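Probable acetyltransferases (Chromobacterium violaceum, PDB 3PZJ) probably transfers an acetyl group from acetyl-CoA to an acceptor amine, perhaps a protein N-terminal serine or alanine, as a member of the GNAT family. Local coordinates at residues S62-E65 and G70-E73; L108-M113 and L145-E150; C156-D161 and A169-F174; L182-A185 and R191-D194. All coordinates share one frame; numbering follows the deposited sequence.

Contact 1. Residues S62-E65 and G70-E73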
loop_
_atom_site.group_PDB
_atom_site.type_symbol
_atom_site.label_atom_id
_atom_site.label_comp_id
_atom_site.label_asym_id
_atom_site.label_seq_id
_atom_site.Cartn_x
_atom_site.Cartn_y
_atom_site.Cartn_z
ATOM N N SER A 62 6.251 -1.534 -27.133
ATOM C CA SER A 62 4.982 -0.909 -26.711
ATOM C C SER A 62 4.314 -1.687 -25.567
ATOM O O SER A 62 3.555 -1.116 -24.839
ATOM C CB SER A 62 4.008 -0.734 -27.900
ATOM O OG SER A 62 3.480 -1.985 -28.288
ATOM N N HIS A 63 4.696 -2.942 -25.364
ATOM C CA HIS A 63 4.225 -3.753 -24.254
ATOM C C HIS A 63 4.334 -3.047 -22.880
ATOM O O HIS A 63 3.450 -3.129 -22.043
ATOM C CB HIS A 63 4.970 -5.114 -24.211
ATOM C CG HIS A 63 4.536 -5.964 -23.059
ATOM N ND1 HIS A 63 3.310 -6.587 -23.009
ATOM C CD2 HIS A 63 5.088 -6.119 -21.828
ATOM C CE1 HIS A 63 3.174 -7.176 -21.831
ATOM N NE2 HIS A 63 4.234 -6.890 -21.091
ATOM N N TRP A 64 5.405 -2.297 -22.699
ATOM C CA TRP A 64 5.785 -1.714 -21.443
ATOM C C TRP A 64 5.177 -0.296 -21.247
ATOM O O TRP A 64 5.332 0.267 -20.192
ATOM C CB TRP A 64 7.338 -1.714 -21.325
ATOM C CG TRP A 64 7.995 -3.014 -21.747
ATOM C CD1 TRP A 64 8.644 -3.267 -22.930
ATOM C CD2 TRP A 64 8.043 -4.243 -20.993
ATOM N NE1 TRP A 64 9.077 -4.585 -22.953
ATOM C CE2 TRP A 64 8.731 -5.183 -21.765
ATOM C CE3 TRP A 64 7.515 -4.640 -19.750
ATOM C CZ2 TRP A 64 8.924 -6.468 -21.335
ATOM C CZ3 TRP A 64 7.725 -5.890 -19.335
ATOM C CH2 TRP A 64 8.422 -6.807 -20.114
ATOM N N GLU A 65 4.388 0.206 -22.222
ATOM C CA GLU A 65 4.014 1.626 -22.318
ATOM C C GLU A 65 3.425 2.164 -21.013
ATOM O O GLU A 65 3.744 3.285 -20.602
ATOM C CB GLU A 65 2.947 1.860 -23.442
ATOM C CG GLU A 65 2.534 3.348 -23.565
ATOM C CD GLU A 65 1.654 3.661 -24.765
ATOM O OE1 GLU A 65 1.441 2.765 -25.619
ATOM O OE2 GLU A 65 1.193 4.827 -24.826
ATOM N N GLY A 70 10.521 -1.935 -17.877
ATOM C CA GLY A 70 10.669 -2.222 -19.281
ATOM C C GLY A 70 10.776 -0.948 -20.136
ATOM O O GLY A 70 10.518 0.167 -19.699
ATOM N N PRO A 71 11.212 -1.097 -21.364
ATOM C CA PRO A 71 11.768 -2.310 -21.944
ATOM C C PRO A 71 13.138 -2.617 -21.374
ATOM O O PRO A 71 13.715 -1.820 -20.634
ATOM C CB PRO A 71 11.798 -1.998 -23.444
ATOM C CG PRO A 71 11.737 -0.492 -23.543
ATOM C CD PRO A 71 11.135 0.046 -22.317
ATOM N N PHE A 72 13.602 -3.815 -21.656
ATOM C CA PHE A 72 14.861 -4.322 -21.117
ATOM C C PHE A 72 15.926 -4.365 -22.230
ATOM O O PHE A 72 15.659 -4.818 -23.334
ATOM C CB PHE A 72 14.595 -5.656 -20.456
ATOM C CG PHE A 72 13.658 -5.556 -19.296
ATOM C CD1 PHE A 72 14.125 -5.189 -18.029
ATOM C CD2 PHE A 72 12.296 -5.748 -19.467
ATOM C CE1 PHE A 72 13.224 -5.091 -16.926
ATOM C CE2 PHE A 72 11.403 -5.600 -18.408
ATOM C CZ PHE A 72 11.883 -5.299 -17.140
ATOM N N GLU A 73 17.104 -3.830 -21.948
ATOM C CA GLU A 73 18.095 -3.664 -23.009
ATOM C C GLU A 73 18.651 -5.015 -23.479
ATOM O O GLU A 73 19.246 -5.068 -24.540
ATOM C CB GLU A 73 19.262 -2.770 -22.556
ATOM C CG GLU A 73 20.340 -3.509 -21.771
ATOM C CD GLU A 73 21.344 -2.573 -21.083
ATOM O OE1 GLU A 73 21.475 -2.621 -19.808
ATOM O OE2 GLU A 73 21.982 -1.770 -21.816
#

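Contact 2. Residues L108-M113 and L145-E150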
loop_
_atom_site.group_PDB
_atom_site.type_symbol
_atom_site.label_atom_id
_atom_site.label_comp_id
_atom_site.label_asym_id
_atom_site.label_seq_id
_atom_site.Cartn_x
_atom_site.Cartn_y
_atom_site.Cartn_z
ATOM N N LEU A 108 2.601 -13.435 -14.418
ATOM C CA LEU A 108 1.803 -12.645 -13.498
ATOM C C LEU A 108 1.957 -13.163 -12.075
ATOM O O LEU A 108 2.560 -14.131 -11.867
ATOM C CB LEU A 108 0.340 -12.629 -13.905
ATOM C CG LEU A 108 -0.526 -13.758 -13.455
ATOM C CD1 LEU A 108 -1.983 -13.403 -13.577
ATOM C CD2 LEU A 108 -0.202 -14.988 -14.146
ATOM N N GLY A 109 1.451 -12.451 -11.100
ATOM C CA GLY A 109 1.548 -12.906 -9.741
ATOM C C GLY A 109 0.886 -12.040 -8.706
ATOM O O GLY A 109 0.007 -11.313 -9.034
ATOM N N TYR A 110 1.337 -12.154 -7.468
ATOM C CA TYR A 110 0.848 -11.378 -6.367
ATOM C C TYR A 110 1.928 -10.371 -5.972
ATOM O O TYR A 110 3.157 -10.638 -6.046
ATOM C CB TYR A 110 0.581 -12.305 -5.200
ATOM C CG TYR A 110 -0.433 -13.431 -5.436
ATOM C CD1 TYR A 110 -1.748 -13.156 -5.755
ATOM C CD2 TYR A 110 -0.075 -14.776 -5.260
ATOM C CE1 TYR A 110 -2.686 -14.182 -5.870
ATOM C CE2 TYR A 110 -1.022 -15.812 -5.415
ATOM C CZ TYR A 110 -2.298 -15.485 -5.728
ATOM O OH TYR A 110 -3.203 -16.481 -5.823
ATOM N N ARG A 111 1.484 -9.207 -5.512
ATOM C CA ARG A 111 2.382 -8.322 -4.828
ATOM C C ARG A 111 1.668 -7.671 -3.688
ATOM O O ARG A 111 0.437 -7.824 -3.490
ATOM C CB ARG A 111 2.933 -7.259 -5.759
ATOM C CG ARG A 111 1.794 -6.385 -6.356
ATOM C CD ARG A 111 2.339 -5.465 -7.527
ATOM N NE ARG A 111 3.446 -4.659 -7.069
ATOM C CZ ARG A 111 3.360 -3.447 -6.477
ATOM N NH1 ARG A 111 2.196 -2.830 -6.283
ATOM N NH2 ARG A 111 4.468 -2.814 -6.067
ATOM N N GLN A 112 2.452 -6.988 -2.894
ATOM C CA GLN A 112 1.928 -6.332 -1.679
ATOM C C GLN A 112 1.079 -7.343 -0.841
ATOM O O GLN A 112 0.007 -6.996 -0.400
ATOM C CB GLN A 112 1.098 -5.068 -2.050
ATOM C CG GLN A 112 1.872 -3.996 -2.781
ATOM C CD GLN A 112 2.919 -3.393 -1.909
ATOM O OE1 GLN A 112 4.125 -3.671 -2.051
ATOM N NE2 GLN A 112 2.494 -2.592 -1.000
HETATM N N MSE A 113 1.550 -8.580 -0.683
HETATM C CA MSE A 113 0.879 -9.560 0.159
HETATM C C MSE A 113 1.007 -9.093 1.627
HETATM O O MSE A 113 2.149 -8.760 2.124
HETATM C CB MSE A 113 1.512 -10.937 -0.013
HETATM C CG MSE A 113 1.112 -11.940 1.041
HETATM SE SE MSE A 113 1.992 -13.600 0.679
HETATM C CE MSE A 113 1.468 -13.920 -1.193
ATOM N N LEU A 145 -7.116 -15.604 -8.434
ATOM C CA LEU A 145 -8.197 -15.190 -7.513
ATOM C C LEU A 145 -8.615 -16.394 -6.636
ATOM O O LEU A 145 -8.645 -16.302 -5.377
ATOM C CB LEU A 145 -9.358 -14.633 -8.327
ATOM C CG LEU A 145 -9.089 -13.245 -8.928
ATOM C CD1 LEU A 145 -10.165 -12.961 -10.002
ATOM C CD2 LEU A 145 -9.124 -12.196 -7.794
ATOM N N LYS A 146 -8.909 -17.518 -7.306
ATOM C CA LYS A 146 -9.352 -18.716 -6.608
ATOM C C LYS A 146 -8.361 -19.037 -5.523
ATOM O O LYS A 146 -8.737 -19.269 -4.375
ATOM C CB LYS A 146 -9.451 -19.882 -7.575
ATOM C CG LYS A 146 -9.980 -21.206 -6.960
ATOM C CD LYS A 146 -9.755 -22.299 -8.006
ATOM C CE LYS A 146 -10.535 -23.578 -7.677
ATOM N NZ LYS A 146 -10.935 -24.214 -8.984
ATOM N N THR A 147 -7.072 -19.005 -5.889
ATOM C CA THR A 147 -6.034 -19.398 -4.994
ATOM C C THR A 147 -5.928 -18.479 -3.788
ATOM O O THR A 147 -5.706 -18.940 -2.654
ATOM C CB THR A 147 -4.666 -19.530 -5.721
ATOM O OG1 THR A 147 -4.724 -20.558 -6.753
ATOM C CG2 THR A 147 -3.597 -19.891 -4.733
ATOM N N ALA A 148 -6.040 -17.182 -4.026
ATOM C CA ALA A 148 -5.945 -16.218 -2.950
ATOM C C ALA A 148 -7.107 -16.391 -1.962
ATOM O O ALA A 148 -6.897 -16.379 -0.690
ATOM C CB ALA A 148 -5.901 -14.751 -3.523
ATOM N N PHE A 149 -8.312 -16.526 -2.477
ATOM C CA PHE A 149 -9.451 -16.685 -1.577
ATOM C C PHE A 149 -9.379 -18.031 -0.818
ATOM O O PHE A 149 -9.702 -18.097 0.383
ATOM C CB PHE A 149 -10.780 -16.453 -2.335
ATOM C CG PHE A 149 -10.909 -15.019 -2.833
ATOM C CD1 PHE A 149 -10.927 -13.973 -1.918
ATOM C CD2 PHE A 149 -10.985 -14.699 -4.178
ATOM C CE1 PHE A 149 -11.031 -12.662 -2.298
ATOM C CE2 PHE A 149 -11.075 -13.349 -4.582
ATOM C CZ PHE A 149 -11.080 -12.337 -3.684
ATOM N N GLU A 150 -8.906 -19.090 -1.484
ATOM C CA GLU A 150 -8.713 -20.397 -0.797
ATOM C C GLU A 150 -7.632 -20.281 0.274
ATOM O O GLU A 150 -7.589 -21.049 1.236
ATOM C CB GLU A 150 -8.382 -21.536 -1.800
ATOM C CG GLU A 150 -9.655 -21.920 -2.576
ATOM C CD GLU A 150 -9.511 -23.071 -3.586
ATOM O OE1 GLU A 150 -8.370 -23.526 -3.876
ATOM O OE2 GLU A 150 -10.585 -23.440 -4.107
#

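Contact 3. Residues C156-D161 and A169-F174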
loop_
_atom_site.group_PDB
_atom_site.type_symbol
_atom_site.label_atom_id
_atom_site.label_comp_id
_atom_site.label_asym_id
_atom_site.label_seq_id
_atom_site.Cartn_x
_atom_site.Cartn_y
_atom_site.Cartn_z
ATOM N N CYS A 156 -8.621 -8.774 -2.792
ATOM C CA CYS A 156 -7.722 -8.951 -3.880
ATOM C C CYS A 156 -7.660 -7.645 -4.731
ATOM O O CYS A 156 -8.752 -7.371 -5.143
ATOM C CB CYS A 156 -8.013 -10.170 -4.762
ATOM S SG CYS A 156 -7.594 -11.757 -4.012
ATOM N N GLU A 157 -6.600 -6.874 -4.849
ATOM C CA GLU A 157 -6.622 -5.649 -5.599
ATOM C C GLU A 157 -6.167 -5.903 -7.016
ATOM O O GLU A 157 -5.479 -6.847 -7.286
ATOM C CB GLU A 157 -5.676 -4.622 -5.005
ATOM C CG GLU A 157 -6.175 -3.984 -3.848
ATOM C CD GLU A 157 -5.269 -2.907 -3.320
ATOM O OE1 GLU A 157 -5.686 -2.290 -2.384
ATOM O OE2 GLU A 157 -4.192 -2.699 -3.823
ATOM N N TRP A 158 -6.555 -4.997 -7.888
ATOM C CA TRP A 158 -6.009 -4.833 -9.203
ATOM C C TRP A 158 -5.767 -3.345 -9.340
ATOM O O TRP A 158 -6.633 -2.571 -9.091
ATOM C CB TRP A 158 -6.962 -5.339 -10.274
ATOM C CG TRP A 158 -6.508 -5.238 -11.710
ATOM C CD1 TRP A 158 -6.306 -4.113 -12.429
ATOM C CD2 TRP A 158 -6.250 -6.318 -12.594
ATOM N NE1 TRP A 158 -5.929 -4.418 -13.695
ATOM C CE2 TRP A 158 -5.888 -5.771 -13.826
ATOM C CE3 TRP A 158 -6.297 -7.695 -12.469
ATOM C CZ2 TRP A 158 -5.579 -6.555 -14.911
ATOM C CZ3 TRP A 158 -5.975 -8.455 -13.543
ATOM C CH2 TRP A 158 -5.630 -7.890 -14.746
ATOM N N ARG A 159 -4.554 -2.992 -9.708
ATOM C CA ARG A 159 -4.169 -1.573 -9.876
ATOM C C ARG A 159 -3.576 -1.308 -11.284
ATOM O O ARG A 159 -2.915 -2.157 -11.880
ATOM C CB ARG A 159 -3.096 -1.154 -8.894
ATOM C CG ARG A 159 -3.529 -1.120 -7.497
ATOM C CD ARG A 159 -2.455 -0.589 -6.521
ATOM N NE ARG A 159 -3.032 -0.588 -5.185
ATOM C CZ ARG A 159 -2.781 0.316 -4.252
ATOM N NH1 ARG A 159 -3.321 0.182 -3.052
ATOM N NH2 ARG A 159 -1.936 1.275 -4.512
ATOM N N CYS A 160 -3.825 -0.117 -11.814
ATOM C CA CYS A 160 -3.225 0.275 -13.115
ATOM C C CYS A 160 -3.074 1.751 -13.286
ATOM O O CYS A 160 -3.630 2.561 -12.594
ATOM C CB CYS A 160 -4.013 -0.326 -14.292
ATOM S SG CYS A 160 -5.628 0.341 -14.526
ATOM N N ASP A 161 -2.194 2.117 -14.202
ATOM C CA ASP A 161 -2.046 3.514 -14.596
ATOM C C ASP A 161 -3.344 3.923 -15.184
ATOM O O ASP A 161 -3.966 3.192 -15.942
ATOM C CB ASP A 161 -0.855 3.665 -15.567
ATOM C CG ASP A 161 -0.533 5.116 -15.920
ATOM O OD1 ASP A 161 -1.449 5.851 -16.398
ATOM O OD2 ASP A 161 0.669 5.471 -15.772
ATOM N N ALA A 169 -10.233 -2.110 -18.180
ATOM C CA ALA A 169 -11.403 -2.777 -18.758
ATOM C C ALA A 169 -11.302 -4.251 -18.433
ATOM O O ALA A 169 -12.316 -4.909 -18.109
ATOM C CB ALA A 169 -11.469 -2.538 -20.295
ATOM N N ALA A 170 -10.073 -4.758 -18.422
ATOM C CA ALA A 170 -9.839 -6.108 -17.949
ATOM C C ALA A 170 -10.282 -6.307 -16.501
ATOM O O ALA A 170 -10.940 -7.258 -16.182
ATOM C CB ALA A 170 -8.298 -6.532 -18.096
ATOM N N ALA A 171 -9.841 -5.449 -15.619
ATOM C CA ALA A 171 -10.292 -5.541 -14.233
ATOM C C ALA A 171 -11.810 -5.625 -14.125
ATOM O O ALA A 171 -12.389 -6.489 -13.455
ATOM C CB ALA A 171 -9.726 -4.346 -13.396
ATOM N N ARG A 172 -12.486 -4.711 -14.794
ATOM C CA ARG A 172 -13.953 -4.712 -14.735
ATOM C C ARG A 172 -14.554 -5.981 -15.349
ATOM O O ARG A 172 -15.522 -6.519 -14.819
ATOM C CB ARG A 172 -14.521 -3.420 -15.370
ATOM C CG ARG A 172 -14.348 -2.211 -14.519
ATOM C CD ARG A 172 -14.700 -0.926 -15.289
ATOM N NE ARG A 172 -14.579 0.354 -14.599
ATOM C CZ ARG A 172 -15.381 0.784 -13.620
ATOM N NH1 ARG A 172 -16.363 0.047 -13.148
ATOM N NH2 ARG A 172 -15.218 1.984 -13.136
ATOM N N ARG A 173 -13.940 -6.475 -16.393
ATOM C CA ARG A 173 -14.409 -7.645 -17.087
ATOM C C ARG A 173 -14.279 -8.841 -16.152
ATOM O O ARG A 173 -15.121 -9.658 -16.134
ATOM C CB ARG A 173 -13.591 -7.816 -18.348
ATOM C CG ARG A 173 -14.000 -8.912 -19.219
ATOM C CD ARG A 173 -13.541 -8.771 -20.629
ATOM N NE ARG A 173 -12.140 -8.490 -20.756
ATOM C CZ ARG A 173 -11.648 -7.387 -21.313
ATOM N NH1 ARG A 173 -10.362 -7.242 -21.414
ATOM N NH2 ARG A 173 -12.444 -6.442 -21.798
ATOM N N PHE A 174 -13.218 -8.879 -15.376
ATOM C CA PHE A 174 -12.980 -9.964 -14.398
ATOM C C PHE A 174 -13.849 -9.880 -13.164
ATOM O O PHE A 174 -13.942 -10.814 -12.391
ATOM C CB PHE A 174 -11.494 -10.023 -14.024
ATOM C CG PHE A 174 -10.577 -10.378 -15.174
ATOM C CD1 PHE A 174 -10.962 -11.270 -16.180
ATOM C CD2 PHE A 174 -9.357 -9.770 -15.295
ATOM C CE1 PHE A 174 -10.080 -11.587 -17.260
ATOM C CE2 PHE A 174 -8.467 -10.074 -16.357
ATOM C CZ PHE A 174 -8.831 -10.965 -17.348
#

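Contact 4. Residues L182-A185 and R191-D194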
loop_
_atom_site.group_PDB
_atom_site.type_symbol
_atom_site.label_atom_id
_atom_site.label_comp_id
_atom_site.label_asym_id
_atom_site.label_seq_id
_atom_site.Cartn_x
_atom_site.Cartn_y
_atom_site.Cartn_z
ATOM N N LEU A 182 -5.896 7.116 -7.143
ATOM C CA LEU A 182 -4.837 7.718 -6.382
ATOM C C LEU A 182 -4.081 8.697 -7.306
ATOM O O LEU A 182 -3.258 8.291 -8.155
ATOM C CB LEU A 182 -3.922 6.645 -5.817
ATOM C CG LEU A 182 -4.275 5.957 -4.508
ATOM C CD1 LEU A 182 -5.774 5.927 -4.215
ATOM C CD2 LEU A 182 -3.578 4.576 -4.392
ATOM N N ARG A 183 -4.356 9.997 -7.130
ATOM C CA ARG A 183 -3.828 10.978 -8.000
ATOM C C ARG A 183 -2.356 11.264 -7.683
ATOM O O ARG A 183 -2.008 11.434 -6.534
ATOM C CB ARG A 183 -4.633 12.264 -7.871
ATOM C CG ARG A 183 -6.210 12.080 -8.003
ATOM C CD ARG A 183 -6.897 13.374 -7.547
ATOM N NE ARG A 183 -6.516 13.635 -6.158
ATOM C CZ ARG A 183 -6.574 14.825 -5.578
ATOM N NH1 ARG A 183 -7.044 15.874 -6.258
ATOM N NH2 ARG A 183 -6.208 14.964 -4.306
ATOM N N GLN A 184 -1.550 11.474 -8.726
ATOM C CA GLN A 184 -0.093 11.698 -8.585
ATOM C C GLN A 184 0.545 10.678 -7.613
ATOM O O GLN A 184 1.415 11.030 -6.800
ATOM C CB GLN A 184 0.242 13.145 -8.139
ATOM C CG GLN A 184 -0.423 14.160 -9.071
ATOM C CD GLN A 184 0.007 15.607 -8.845
ATOM O OE1 GLN A 184 0.679 15.953 -7.858
ATOM N NE2 GLN A 184 -0.428 16.457 -9.736
ATOM N N ALA A 185 0.186 9.422 -7.802
ATOM C CA ALA A 185 0.656 8.350 -6.934
ATOM C C ALA A 185 2.111 8.053 -7.203
ATOM O O ALA A 185 2.910 7.771 -6.257
ATOM C CB ALA A 185 -0.207 7.093 -7.168
ATOM N N ARG A 191 6.936 10.800 -16.341
ATOM C CA ARG A 191 5.634 11.416 -16.366
ATOM C C ARG A 191 4.794 11.004 -15.139
ATOM O O ARG A 191 5.108 10.049 -14.467
ATOM C CB ARG A 191 4.918 11.215 -17.728
ATOM C CG ARG A 191 4.458 9.837 -18.122
ATOM C CD ARG A 191 3.872 9.870 -19.568
ATOM N NE ARG A 191 2.615 10.651 -19.657
ATOM C CZ ARG A 191 1.912 10.877 -20.776
ATOM N NH1 ARG A 191 2.312 10.412 -21.958
ATOM N NH2 ARG A 191 0.800 11.608 -20.720
ATOM N N ASN A 192 3.780 11.812 -14.859
ATOM C CA ASN A 192 2.832 11.536 -13.826
ATOM C C ASN A 192 2.107 10.204 -14.058
ATOM O O ASN A 192 1.798 9.814 -15.201
ATOM C CB ASN A 192 1.791 12.644 -13.777
ATOM C CG ASN A 192 0.792 12.395 -12.709
ATOM O OD1 ASN A 192 1.127 12.583 -11.551
ATOM N ND2 ASN A 192 -0.448 11.993 -13.064
ATOM N N ARG A 193 1.820 9.520 -12.964
ATOM C CA ARG A 193 0.909 8.389 -12.961
ATOM C C ARG A 193 -0.114 8.566 -11.871
ATOM O O ARG A 193 0.237 8.791 -10.764
ATOM C CB ARG A 193 1.621 7.082 -12.698
ATOM C CG ARG A 193 0.665 5.994 -12.326
ATOM C CD ARG A 193 1.173 4.603 -12.611
ATOM N NE ARG A 193 0.480 3.619 -11.809
ATOM C CZ ARG A 193 0.639 2.312 -11.856
ATOM N NH1 ARG A 193 -0.072 1.580 -11.060
ATOM N NH2 ARG A 193 1.485 1.736 -12.656
ATOM N N ASP A 194 -1.377 8.497 -12.233
ATOM C CA ASP A 194 -2.473 8.347 -11.309
ATOM C C ASP A 194 -2.834 6.898 -11.385
ATOM O O ASP A 194 -2.962 6.294 -12.482
ATOM C CB ASP A 194 -3.735 9.132 -11.767
ATOM C CG ASP A 194 -3.511 10.642 -11.934
ATOM O OD1 ASP A 194 -2.661 11.278 -11.313
ATOM O OD2 ASP A 194 -4.251 11.203 -12.687
#

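Contact 1. Residues S62-E65 and G70-E73
Trp64 and Gly70 bring the two backbones closest together, their CA atoms 5.4 Å apart. Ser62 to Trp64 belong to a 3-10 segment that begins earlier in the chain, and segment 70-73 is irregular chain with a cis peptide bond before Pro71. No hydrogen bond joins them. The contact is made by one indole face.

Three residues of 70-73 lie over that face. Gly70 CA sits 4.0 Å from the centroid of the five-membered ring of Trp64, and Pro71 CA sits 3.7 Å from the same centroid. Both are CH-pi contacts. Gly70 has a positive phi of 75°, and its CA lies close over the indole. Pro71 CB also reaches the pyrrole part, 3.4 Å from Trp64 CD1. Farther along, Phe72 meets the six-membered ring in a T-shaped pair. Its edge atom CE2 points at the face and comes 3.6 Å from Trp64 CH2, with the ring planes 85° apart. Trp64 CG lies beside its own backbone N (chi1 -45°), which swings the indole across to 70-73. The opposite face is met by CD2 of His63, so the indole is held between its sequence neighbour and the other segment.

Both segments lie in the loop between helix 46-58 and helix 75-87. Phe57 of the first helix meets Trp64 edge-to-face, and Phe78 and Trp81 of the second pack against Phe72. His63 NE2 is hydrogen-bonded to Asn126 OD1 on strand 119-127.

Contact 2. Residues L108-M113 and L145-E150
The phenol end of Tyr110 meets Thr147 and Ala148 on helix 135-150. Its OH lies against the carbon side of the threonine, 3.4 Å from Thr147 CB and 3.6 Å from Thr147 CG2. The two side chains cross at about a right angle. Ala148 CB packs beside the ring, 4.0 Å from Tyr110 CE1, in an oblique approach. Tyr110 OH is also 3.4 Å from Ala148 N, but the angle is poor and no hydrogen bond forms there.

The hydroxyl is satisfied by the helix backbone instead: Tyr110 OH is hydrogen-bonded to Leu144 O. This buried polar atom thus ties the strand side chain to the helix one turn back from Ala148. Thr147 OG1 is likewise hydrogen-bonded to Leu143 O. Its CG2 lies anti to the backbone N, with OG1 beside that N (chi1 -62°), which sets the methyl near the phenol oxygen.

The arrangement is helix-on-sheet packing in the central alpha/beta core of the GNAT fold. Strand 106-114 lies between strands 92-98 and 119-127, and helix 135-150 covers one side of the sheet.

Farther out, Tyr110 is paired with Ala92 by backbone hydrogen bonding, and its ring also touches Ile120 on strand 119-127. Leu145 packs on Ile122 of the same strand. The tyrosine side chain is about 9 Å from the sodium ion, which is bound by Val86, Gln88 and Thr91.

Contact 3. Residues C156-D161 and A169-F174
Trp158 carries the contact with Ala170, Ala171 and Phe174. Before it in strand 155-161 comes Glu157, which pairs with Arg159. Glu157 OE2 forms a salt bridge with Arg159 NE at 2.8 Å. The arginine nitrogen meets that oxygen from above the carboxylate plane.

Trp158, between these two, points toward the helix. Its CG is anti to the backbone N (chi1 -180°), which carries the indole out over the helix surface. Ala171 CB sits over one face, 3.7 Å from the centroid of the five-membered ring and nearly on its normal. This is a CH-pi contact. Ala170 CB reaches the benzo part obliquely, 4.2 Å from Trp158 CZ2. Phe174, one turn after Ala170, turns its edge to the same part. Its CE2 lies 3.9 Å from Trp158 CH2, and the ring planes are 58° apart, neither stacked nor T-shaped. The indole N-H is also used: Trp158 NE1 is hydrogen-bonded to Ser167 OG, earlier on the same helix.

Arg159 points away from the helix. Farther on, Asp161 OD1 is hydrogen-bonded to Arg163 N, before the helix. The axes of segments 156-161 and 169-174 run nearly antiparallel (157°) and approach to 9.3 Å. This is helix-on-sheet packing of a strand and the helix that follows it, in the GNAT domain. Strand 155-161 lies between strands 119-127 and 191-201. Phe176 adds another ring against Trp158, Ala171 touches Phe198 of strand 191-201, and Phe174 touches Thr138 of helix 135-150.

Contact 4. Residues L182-A185 and R191-D194
Asp194 reaches across to the corner at Arg183 and Gln184. Its CB lies 3.7 Å from Leu182 O. The same carbonyl takes a CA-H...O contact from Asp194 CA at 3.3 Å. CG is set beside the backbone N (chi1 -59°), which directs the carboxylate to the corner. At the tip, OD1 receives the backbone N-H of Gln184, with Gln184 N to Asp194 OD1 at 2.8 Å. The bond is nearly straight (173°) and comes on the anti side of the carboxylate. Asn192 ND2 is hydrogen-bonded to the same OD1 at 2.9 Å, from the opposite face of the carboxylate plane. Two donors grip one oxygen, which restrains the turn of the carboxylate. Asn192 OD1, the other end of the amide, lies 3.3 Å from Gln184 CG. One weak backbone bond, Ala185 N to Arg193 O at 3.0 Å, completes the link.

The corner also meets the second subunit. Arg183 forms salt bridges with Glu204 and Glu179 of that subunit, and its NH2 is hydrogen-bonded to Ser199 OG there. Asn192 OD1 is hydrogen-bonded to Arg154 of the second subunit. The pair belongs to the hairpin of strands 177-188 and 191-201, at the bend where strand 177-188 breaks. Strand 155-161 flanks strand 191-201 on its other side.

Contact 2 is fully buried, while contacts 1, 3 and 4 are partly buried. Contacts 2 and 3 share the central sheet and touch each other, with Ala148 and Phe149 packing on Cys156. In contact 2 a tyrosine meets Thr147 and Ala148; in contact 3 a tryptophan meets two alanines and a phenylalanine. Contact 4 reaches the same sheet at its edge hairpin, and Arg193 packs on Asp161 of contact 3. Contact 1 stands apart in a loop between two helices and touches none of the others. Contacts 1 and 3 both centre on a tryptophan; three residues cover one face in contact 1, one alanine does so in contact 3. Contact 4 instead relies on hydrogen bonds to a carboxylate, and the second subunit borders it.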